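Local coordinates for glyoxalase family protein (Listeria monocytogenes, PDB 2P7Q) that catalyses the hydration of the antibiotic fosfomycin, probably with the help of a manganese ion, and so makes the bacterium resistant to it, at residues A[27-32]-A[46-51]; A[42-47]-A[55-60]. The protein carries 1 engineered substitution. One frame throughout, in Å; residues are numbered along the deposited sequence.

Interaction 1: residues A[27-32]-A[46-51]; sequences NAEEIY and FFLIAG
A classic beta bulge marks the antiparallel pairing of strand 29-33, outermost of its sheet within the chain, with strand 44-49, where Ile31 and Tyr32 together face Phe46. Phe46 O accepts a hydrogen bond from Ile31 N at 2.8 Å and a weak one from Tyr32 N, while Phe46 N returns a bond to Tyr32 O. Farther along, Glu29 and Leu48 exchange two backbone bonds, that from Glu29 N to Leu48 O nearly straight. Between these pairs the chains close in at Glu30 and Phe47, a non-hydrogen-bonded pair whose CA atoms are 4.2 Å apart.

The bulge puts the Tyr32 side chain alongside that of Phe46. Tyr32 CD2 sits over one face of the Phe46 ring, offset toward its rim and 3.4 Å from CD1 of Phe46, and the two ring planes meet at 39°. Ile31 runs across Phe46 and Leu48 at about right angles: its CG1, held between its own backbone N and carbonyl carbon (chi1 62°), packs 3.8 Å from Phe46 CB, and its CG2 reaches Leu48 CG.

On the face that carries Glu30 and Phe47, CB of Glu30 rests 3.6 Å from Phe47 CD2, and the extended Glu30 chain crosses the ring obliquely and brings OE2 near Phe47 CE2, the carboxylate plane turned 72° from that of the ring. Ala28 CB fills in against Ile49 CG1 at 3.7 Å, and helix 15-26 packs on this side through Leu22 and Phe26. Leu48, on the other face, meets Leu124 of the second subunit. The whole is a bulged antiparallel hairpin at the margin of a glyoxalase-fold sheet.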
ATOM      1  N   ASN A  27      -5.939   8.759 -13.308  1.00 37.72           N
ATOM      2  CA  ASN A  27      -7.273   9.341 -13.436  1.00 33.00           C
ATOM      3  C   ASN A  27      -7.811   9.571 -12.021  1.00 30.32           C
ATOM      4  O   ASN A  27      -9.006   9.420 -11.774  1.00 26.80           O
ATOM      5  CB  ASN A  27      -8.217   8.382 -14.185  1.00 30.61           C
ATOM      6  CG  ASN A  27      -7.872   8.231 -15.671  1.00 36.57           C
ATOM      7  OD1 ASN A  27      -6.751   7.888 -16.038  1.00 34.14           O
ATOM      8  ND2 ASN A  27      -8.855   8.479 -16.529  1.00 39.23           N
ATOM      9  N   ALA A  28      -6.923   9.923 -11.093  1.00 29.09           N
ATOM     10  CA  ALA A  28      -7.317  10.137  -9.698  1.00 32.10           C
ATOM     11  C   ALA A  28      -8.350  11.245  -9.520  1.00 35.72           C
ATOM     12  O   ALA A  28      -8.186  12.355 -10.029  1.00 40.70           O
ATOM     13  CB  ALA A  28      -6.092  10.425  -8.845  1.00 22.96           C
ATOM     14  N   GLU A  29      -9.415  10.932  -8.786  1.00 37.12           N
ATOM     15  CA  GLU A  29     -10.498  11.871  -8.538  1.00 31.14           C
ATOM     16  C   GLU A  29     -10.304  12.584  -7.216  1.00 37.58           C
ATOM     17  O   GLU A  29     -10.613  12.022  -6.160  1.00 39.32           O
ATOM     18  CB  GLU A  29     -11.839  11.139  -8.505  1.00 38.28           C
ATOM     19  CG  GLU A  29     -13.045  12.043  -8.259  1.00 39.43           C
ATOM     20  CD  GLU A  29     -14.326  11.269  -7.964  1.00 48.16           C
ATOM     21  OE1 GLU A  29     -14.447  10.099  -8.403  1.00 49.28           O
ATOM     22  OE2 GLU A  29     -15.221  11.841  -7.300  1.00 47.80           O
ATOM     23  N   GLU A  30      -9.791  13.810  -7.269  1.00 33.98           N
ATOM     24  CA  GLU A  30      -9.591  14.583  -6.050  1.00 36.99           C
ATOM     25  C   GLU A  30     -10.966  14.777  -5.418  1.00 35.61           C
ATOM     26  O   GLU A  30     -11.919  15.135  -6.097  1.00 38.62           O
ATOM     27  CB  GLU A  30      -8.946  15.934  -6.368  1.00 33.14           C
ATOM     28  CG  GLU A  30      -8.760  16.840  -5.163  1.00 39.67           C
ATOM     29  CD  GLU A  30      -7.864  18.044  -5.453  1.00 38.80           C
ATOM     30  OE1 GLU A  30      -7.990  19.064  -4.753  1.00 44.65           O
ATOM     31  OE2 GLU A  30      -7.022  17.969  -6.364  1.00 35.82           O
ATOM     32  N   ILE A  31     -11.072  14.522  -4.120  1.00 36.01           N
ATOM     33  CA  ILE A  31     -12.351  14.648  -3.441  1.00 36.08           C
ATOM     34  C   ILE A  31     -12.242  15.549  -2.234  1.00 37.54           C
ATOM     35  O   ILE A  31     -13.246  15.905  -1.620  1.00 39.15           O
ATOM     36  CB  ILE A  31     -12.863  13.273  -2.965  1.00 41.73           C
ATOM     37  CG1 ILE A  31     -11.878  12.682  -1.954  1.00 41.14           C
ATOM     38  CG2 ILE A  31     -13.030  12.327  -4.159  1.00 36.99           C
ATOM     39  CD1 ILE A  31     -12.323  11.360  -1.367  1.00 51.79           C
ATOM     40  N   TYR A  32     -11.018  15.911  -1.885  1.00 35.75           N
ATOM     41  CA  TYR A  32     -10.816  16.764  -0.731  1.00 37.97           C
ATOM     42  C   TYR A  32      -9.462  17.449  -0.750  1.00 36.57           C
ATOM     43  O   TYR A  32      -8.443  16.828  -1.048  1.00 30.28           O
ATOM     44  CB  TYR A  32     -10.952  15.954   0.559  1.00 39.14           C
ATOM     45  CG  TYR A  32     -10.549  16.744   1.771  1.00 44.73           C
ATOM     46  CD1 TYR A  32     -11.424  17.668   2.346  1.00 51.26           C
ATOM     47  CD2 TYR A  32      -9.257  16.653   2.282  1.00 42.47           C
ATOM     48  CE1 TYR A  32     -11.015  18.491   3.394  1.00 49.65           C
ATOM     49  CE2 TYR A  32      -8.841  17.471   3.329  1.00 50.42           C
ATOM     50  CZ  TYR A  32      -9.724  18.389   3.875  1.00 49.34           C
ATOM     51  OH  TYR A  32      -9.300  19.230   4.872  1.00 57.10           O
ATOM     52  N   PHE A  46      -7.106  14.341  -0.752  1.00 40.37           N
ATOM     53  CA  PHE A  46      -7.625  12.983  -0.772  1.00 39.75           C
ATOM     54  C   PHE A  46      -8.138  12.671  -2.170  1.00 42.70           C
ATOM     55  O   PHE A  46      -8.824  13.490  -2.782  1.00 41.55           O
ATOM     56  CB  PHE A  46      -8.801  12.835   0.199  1.00 36.88           C
ATOM     57  CG  PHE A  46      -8.469  13.139   1.632  1.00 37.78           C
ATOM     58  CD1 PHE A  46      -9.490  13.265   2.571  1.00 32.88           C
ATOM     59  CD2 PHE A  46      -7.146  13.284   2.051  1.00 41.30           C
ATOM     60  CE1 PHE A  46      -9.199  13.529   3.911  1.00 39.23           C
ATOM     61  CE2 PHE A  46      -6.841  13.548   3.392  1.00 40.22           C
ATOM     62  CZ  PHE A  46      -7.868  13.671   4.321  1.00 36.40           C
ATOM     63  N   PHE A  47      -7.831  11.485  -2.679  1.00 43.33           N
ATOM     64  CA  PHE A  47      -8.328  11.117  -3.998  1.00 42.14           C
ATOM     65  C   PHE A  47      -8.957   9.727  -3.982  1.00 41.31           C
ATOM     66  O   PHE A  47      -8.775   8.949  -3.045  1.00 40.33           O
ATOM     67  CB  PHE A  47      -7.200  11.131  -5.035  1.00 34.45           C
ATOM     68  CG  PHE A  47      -6.355  12.367  -5.005  1.00 33.36           C
ATOM     69  CD1 PHE A  47      -5.438  12.573  -3.979  1.00 29.04           C
ATOM     70  CD2 PHE A  47      -6.452  13.315  -6.021  1.00 36.78           C
ATOM     71  CE1 PHE A  47      -4.624  13.698  -3.958  1.00 28.60           C
ATOM     72  CE2 PHE A  47      -5.639  14.452  -6.014  1.00 36.15           C
ATOM     73  CZ  PHE A  47      -4.721  14.644  -4.978  1.00 30.24           C
ATOM     74  N   LEU A  48      -9.725   9.436  -5.022  1.00 41.89           N
ATOM     75  CA  LEU A  48     -10.325   8.122  -5.186  1.00 38.12           C
ATOM     76  C   LEU A  48      -9.660   7.567  -6.431  1.00 40.69           C
ATOM     77  O   LEU A  48      -9.715   8.189  -7.501  1.00 38.26           O
ATOM     78  CB  LEU A  48     -11.828   8.202  -5.430  1.00 26.57           C
ATOM     79  CG  LEU A  48     -12.729   8.505  -4.243  1.00 34.50           C
ATOM     80  CD1 LEU A  48     -14.166   8.540  -4.726  1.00 31.81           C
ATOM     81  CD2 LEU A  48     -12.549   7.438  -3.165  1.00 36.05           C
ATOM     82  N   ILE A  49      -9.000   6.424  -6.283  1.00 37.75           N
ATOM     83  CA  ILE A  49      -8.348   5.783  -7.407  1.00 34.95           C
ATOM     84  C   ILE A  49      -8.915   4.378  -7.472  1.00 41.15           C
ATOM     85  O   ILE A  49      -8.553   3.518  -6.663  1.00 45.99           O
ATOM     86  CB  ILE A  49      -6.825   5.712  -7.221  1.00 35.08           C
ATOM     87  CG1 ILE A  49      -6.233   7.118  -7.179  1.00 33.98           C
ATOM     88  CG2 ILE A  49      -6.203   4.929  -8.357  1.00 34.46           C
ATOM     89  CD1 ILE A  49      -4.714   7.132  -7.209  1.00 34.43           C
ATOM     90  N   ALA A  50      -9.822   4.156  -8.421  1.00 41.03           N
ATOM     91  CA  ALA A  50     -10.456   2.859  -8.597  1.00 33.23           C
ATOM     92  C   ALA A  50     -10.915   2.323  -7.250  1.00 34.49           C
ATOM     93  O   ALA A  50     -10.476   1.265  -6.805  1.00 37.34           O
ATOM     94  CB  ALA A  50      -9.484   1.888  -9.237  1.00 35.36           C
ATOM     95  N   GLY A  51     -11.786   3.072  -6.595  1.00 29.45           N
ATOM     96  CA  GLY A  51     -12.290   2.640  -5.309  1.00 31.09           C
ATOM     97  C   GLY A  51     -11.431   3.032  -4.126  1.00 28.50           C
ATOM     98  O   GLY A  51     -11.936   3.522  -3.130  1.00 28.95           O
TER

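Interaction 2: residues A[42-47]-A[55-60]; sequences SKEKFF and CIMEGD. With GG6 ([(1S,2S)-1,2-dihydroxypropyl]phosphonic acid), chain J.
Met57 lies beside Glu44, its non-hydrogen-bonded partner across the hairpin, and both side chains rise on the face that looks to the bound phosphonate. From Met57 CB the chain leaves with CG anti to the carbonyl carbon (chi1 -76°), and CG passes 3.4 Å from OE1 of Glu44. SD comes next, 3.6 Å from the same oxygen and 3.9 Å from O4 of the ligand. A bend at chi3 then turns CE toward Ser42 OG. Glu44, by similarity the proton acceptor, has OE1 3.9 Å from ligand O4, while Tyr67 of the second subunit packs on Met57.

Farther up the same face Cys55 SG stands over the Phe46 ring, 3.8 Å from its centroid and 31° off the normal, in a sulfur-aromatic contact; the ligand's O3 is near the sulfur too. Lys45 and Ile56 exchange two backbone hydrogen bonds, and on the opposite face, under helix 15-26, Ile56 CG1 meets Phe47 CE1 at 3.7 Å.

At the outer end Glu58 N binds Lys43 O, and the two side chains run together to a salt bridge in which Lys43 NZ takes the syn lone pair of Glu58 OE1 at 2.9 Å. The second oxygen, Glu58 OE2, accepts a hydrogen bond from Leu15 N. This antiparallel hairpin lines one wall of the pocket that holds the diol phosphonate, the product of fosfomycin hydration, and Tyr108 of the second subunit helps complete it.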
ATOM      1  N   SER A  42      -2.323  20.379   8.212  1.00 61.76           N
ATOM      2  CA  SER A  42      -1.298  20.288   7.191  1.00 63.10           C
ATOM      3  C   SER A  42      -1.889  20.337   5.803  1.00 60.71           C
ATOM      4  O   SER A  42      -3.089  20.147   5.606  1.00 56.32           O
ATOM      5  CB  SER A  42      -0.488  19.011   7.368  1.00 63.30           C
ATOM      6  OG  SER A  42      -1.357  17.900   7.404  1.00 69.12           O
ATOM      7  N   LYS A  43      -1.021  20.601   4.842  1.00 57.42           N
ATOM      8  CA  LYS A  43      -1.424  20.699   3.460  1.00 57.26           C
ATOM      9  C   LYS A  43      -1.626  19.284   2.920  1.00 53.13           C
ATOM     10  O   LYS A  43      -0.686  18.493   2.863  1.00 47.39           O
ATOM     11  CB  LYS A  43      -0.334  21.436   2.683  1.00 62.82           C
ATOM     12  CG  LYS A  43      -0.807  22.048   1.386  1.00 63.24           C
ATOM     13  CD  LYS A  43       0.378  22.304   0.445  1.00 62.89           C
ATOM     14  CE  LYS A  43       0.699  23.796   0.299  1.00 59.49           C
ATOM     15  NZ  LYS A  43       1.926  23.945  -0.568  1.00 48.31           N
ATOM     16  N   GLU A  44      -2.852  18.962   2.525  1.00 51.77           N
ATOM     17  CA  GLU A  44      -3.118  17.621   2.032  1.00 48.71           C
ATOM     18  C   GLU A  44      -4.330  17.485   1.117  1.00 46.83           C
ATOM     19  O   GLU A  44      -5.220  18.336   1.088  1.00 41.53           O
ATOM     20  CB  GLU A  44      -3.284  16.676   3.219  1.00 49.21           C
ATOM     21  CG  GLU A  44      -4.390  17.099   4.166  1.00 51.74           C
ATOM     22  CD  GLU A  44      -4.702  16.053   5.217  1.00 56.01           C
ATOM     23  OE1 GLU A  44      -3.782  15.634   5.949  1.00 54.96           O
ATOM     24  OE2 GLU A  44      -5.879  15.653   5.316  1.00 59.96           O
ATOM     25  N   LYS A  45      -4.353  16.387   0.373  1.00 46.73           N
ATOM     26  CA  LYS A  45      -5.451  16.101  -0.538  1.00 46.22           C
ATOM     27  C   LYS A  45      -5.828  14.614  -0.518  1.00 45.74           C
ATOM     28  O   LYS A  45      -4.989  13.740  -0.279  1.00 43.13           O
ATOM     29  CB  LYS A  45      -5.078  16.551  -1.956  1.00 47.10           C
ATOM     30  CG  LYS A  45      -4.864  18.050  -2.074  1.00 37.03           C
ATOM     31  CD  LYS A  45      -4.435  18.455  -3.466  1.00 39.54           C
ATOM     32  CE  LYS A  45      -4.434  19.987  -3.620  1.00 51.61           C
ATOM     33  NZ  LYS A  45      -3.939  20.464  -4.956  1.00 48.54           N
ATOM     34  N   PHE A  46      -7.106  14.341  -0.752  1.00 40.37           N
ATOM     35  CA  PHE A  46      -7.625  12.983  -0.772  1.00 39.75           C
ATOM     36  C   PHE A  46      -8.138  12.671  -2.170  1.00 42.70           C
ATOM     37  O   PHE A  46      -8.824  13.490  -2.782  1.00 41.55           O
ATOM     38  CB  PHE A  46      -8.801  12.835   0.199  1.00 36.88           C
ATOM     39  CG  PHE A  46      -8.469  13.139   1.632  1.00 37.78           C
ATOM     40  CD1 PHE A  46      -9.490  13.265   2.571  1.00 32.88           C
ATOM     41  CD2 PHE A  46      -7.146  13.284   2.051  1.00 41.30           C
ATOM     42  CE1 PHE A  46      -9.199  13.529   3.911  1.00 39.23           C
ATOM     43  CE2 PHE A  46      -6.841  13.548   3.392  1.00 40.22           C
ATOM     44  CZ  PHE A  46      -7.868  13.671   4.321  1.00 36.40           C
ATOM     45  N   PHE A  47      -7.831  11.485  -2.679  1.00 43.33           N
ATOM     46  CA  PHE A  47      -8.328  11.117  -3.998  1.00 42.14           C
ATOM     47  C   PHE A  47      -8.957   9.727  -3.982  1.00 41.31           C
ATOM     48  O   PHE A  47      -8.775   8.949  -3.045  1.00 40.33           O
ATOM     49  CB  PHE A  47      -7.200  11.131  -5.035  1.00 34.45           C
ATOM     50  CG  PHE A  47      -6.355  12.367  -5.005  1.00 33.36           C
ATOM     51  CD1 PHE A  47      -5.438  12.573  -3.979  1.00 29.04           C
ATOM     52  CD2 PHE A  47      -6.452  13.315  -6.021  1.00 36.78           C
ATOM     53  CE1 PHE A  47      -4.624  13.698  -3.958  1.00 28.60           C
ATOM     54  CE2 PHE A  47      -5.639  14.452  -6.014  1.00 36.15           C
ATOM     55  CZ  PHE A  47      -4.721  14.644  -4.978  1.00 30.24           C
ATOM     56  N   CYS A  55      -4.499   9.217   0.210  1.00 40.21           N
ATOM     57  CA  CYS A  55      -4.251  10.501   0.847  1.00 36.21           C
ATOM     58  C   CYS A  55      -2.820  10.957   0.615  1.00 37.13           C
ATOM     59  O   CYS A  55      -1.880  10.176   0.731  1.00 39.38           O
ATOM     60  CB  CYS A  55      -4.504  10.417   2.341  1.00 37.88           C
ATOM     61  SG  CYS A  55      -6.216  10.156   2.767  1.00 54.93           S
ATOM     62  N   ILE A  56      -2.666  12.234   0.284  1.00 41.70           N
ATOM     63  CA  ILE A  56      -1.359  12.822   0.034  1.00 36.13           C
ATOM     64  C   ILE A  56      -1.158  13.990   1.002  1.00 36.79           C
ATOM     65  O   ILE A  56      -1.997  14.882   1.095  1.00 30.80           O
ATOM     66  CB  ILE A  56      -1.259  13.322  -1.425  1.00 37.48           C
ATOM     67  CG1 ILE A  56      -1.579  12.180  -2.397  1.00 36.16           C
ATOM     68  CG2 ILE A  56       0.135  13.843  -1.706  1.00 34.90           C
ATOM     69  CD1 ILE A  56      -0.589  11.007  -2.347  1.00 32.42           C
ATOM     70  N   MET A  57      -0.051  13.955   1.737  1.00 35.10           N
ATOM     71  CA  MET A  57       0.291  14.992   2.700  1.00 35.13           C
ATOM     72  C   MET A  57       1.659  15.548   2.366  1.00 39.63           C
ATOM     73  O   MET A  57       2.542  14.808   1.934  1.00 42.83           O
ATOM     74  CB  MET A  57       0.336  14.426   4.113  1.00 41.19           C
ATOM     75  CG  MET A  57      -1.008  14.182   4.742  1.00 48.42           C
ATOM     76  SD  MET A  57      -0.792  13.669   6.456  1.00 51.31           S
ATOM     77  CE  MET A  57      -0.251  15.182   7.201  1.00 42.82           C
ATOM     78  N   GLU A  58       1.845  16.845   2.581  1.00 40.92           N
ATOM     79  CA  GLU A  58       3.126  17.470   2.280  1.00 44.34           C
ATOM     80  C   GLU A  58       4.004  17.437   3.526  1.00 43.97           C
ATOM     81  O   GLU A  58       3.549  17.734   4.631  1.00 41.15           O
ATOM     82  CB  GLU A  58       2.905  18.916   1.787  1.00 43.34           C
ATOM     83  CG  GLU A  58       4.073  19.516   0.987  1.00 45.49           C
ATOM     84  CD  GLU A  58       3.695  20.798   0.224  1.00 48.25           C
ATOM     85  OE1 GLU A  58       3.248  21.776   0.859  1.00 45.31           O
ATOM     86  OE2 GLU A  58       3.850  20.828  -1.017  1.00 44.88           O
ATOM     87  N   GLY A  59       5.258  17.043   3.342  1.00 41.21           N
ATOM     88  CA  GLY A  59       6.182  16.971   4.457  1.00 46.94           C
ATOM     89  C   GLY A  59       7.594  16.799   3.943  1.00 54.32           C
ATOM     90  O   GLY A  59       7.792  16.564   2.750  1.00 53.57           O
ATOM     91  N   ASP A  60       8.575  16.910   4.833  1.00 60.47           N
ATOM     92  CA  ASP A  60       9.977  16.775   4.447  1.00 68.73           C
ATOM     93  C   ASP A  60      10.496  15.343   4.506  1.00 68.32           C
ATOM     94  O   ASP A  60      11.563  15.040   3.971  1.00 65.91           O
ATOM     95  CB  ASP A  60      10.861  17.650   5.336  1.00 81.03           C
ATOM     96  CG  ASP A  60      12.346  17.417   5.087  1.00 92.50           C
ATOM     97  OD1 ASP A  60      12.842  17.820   4.007  1.00 99.45           O
ATOM     98  OD2 ASP A  60      13.014  16.818   5.963  1.00 95.88           O
TER
HETATM   99  O1  GG6 J1002      -5.510   8.237   9.279  1.00 29.81           O
HETATM  100  C2  GG6 J1002      -6.243   9.466   9.431  1.00 45.44           C
HETATM  101  C3  GG6 J1002      -6.673   9.631  10.923  1.00 41.27           C
HETATM  102  C1  GG6 J1002      -5.382  10.707   9.003  1.00 47.33           C
HETATM  103  O2  GG6 J1002      -4.200  10.908   9.800  1.00 55.24           O
HETATM  104  P   GG6 J1002      -4.869  10.645   7.294  1.00 29.56           P
HETATM  105  O3  GG6 J1002      -6.141  10.391   6.388  1.00 40.53           O
HETATM  106  O4  GG6 J1002      -4.298  11.927   6.968  1.00 51.98           O
HETATM  107  O5  GG6 J1002      -3.802   9.522   7.040  1.00 37.61           O

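Strand 44-49 is common to both interactions: interaction 1 joins it to strand 29-33, interaction 2 to strand 52-58, and Phe46 and Phe47 serve in both. Phe46 thereby links the ring of Tyr32 on one flank with the sulfur of Cys55 on the other. Each contact is partly buried: Ala28, Phe46, Phe47 and Ile49 in interaction 1, and Cys55 and Ile56 besides the two phenylalanines in interaction 2, lie inside, whereas Glu29 and Lys43 are exposed. Residues 27-32 and 46-51 meet through a bulged backbone ladder and mainly apolar or aromatic side chains. Residues 42-47 and 55-60 pair without a bulge, place Glu44, Cys55 and Met57 at the ligand, and carry a salt bridge at their outer end.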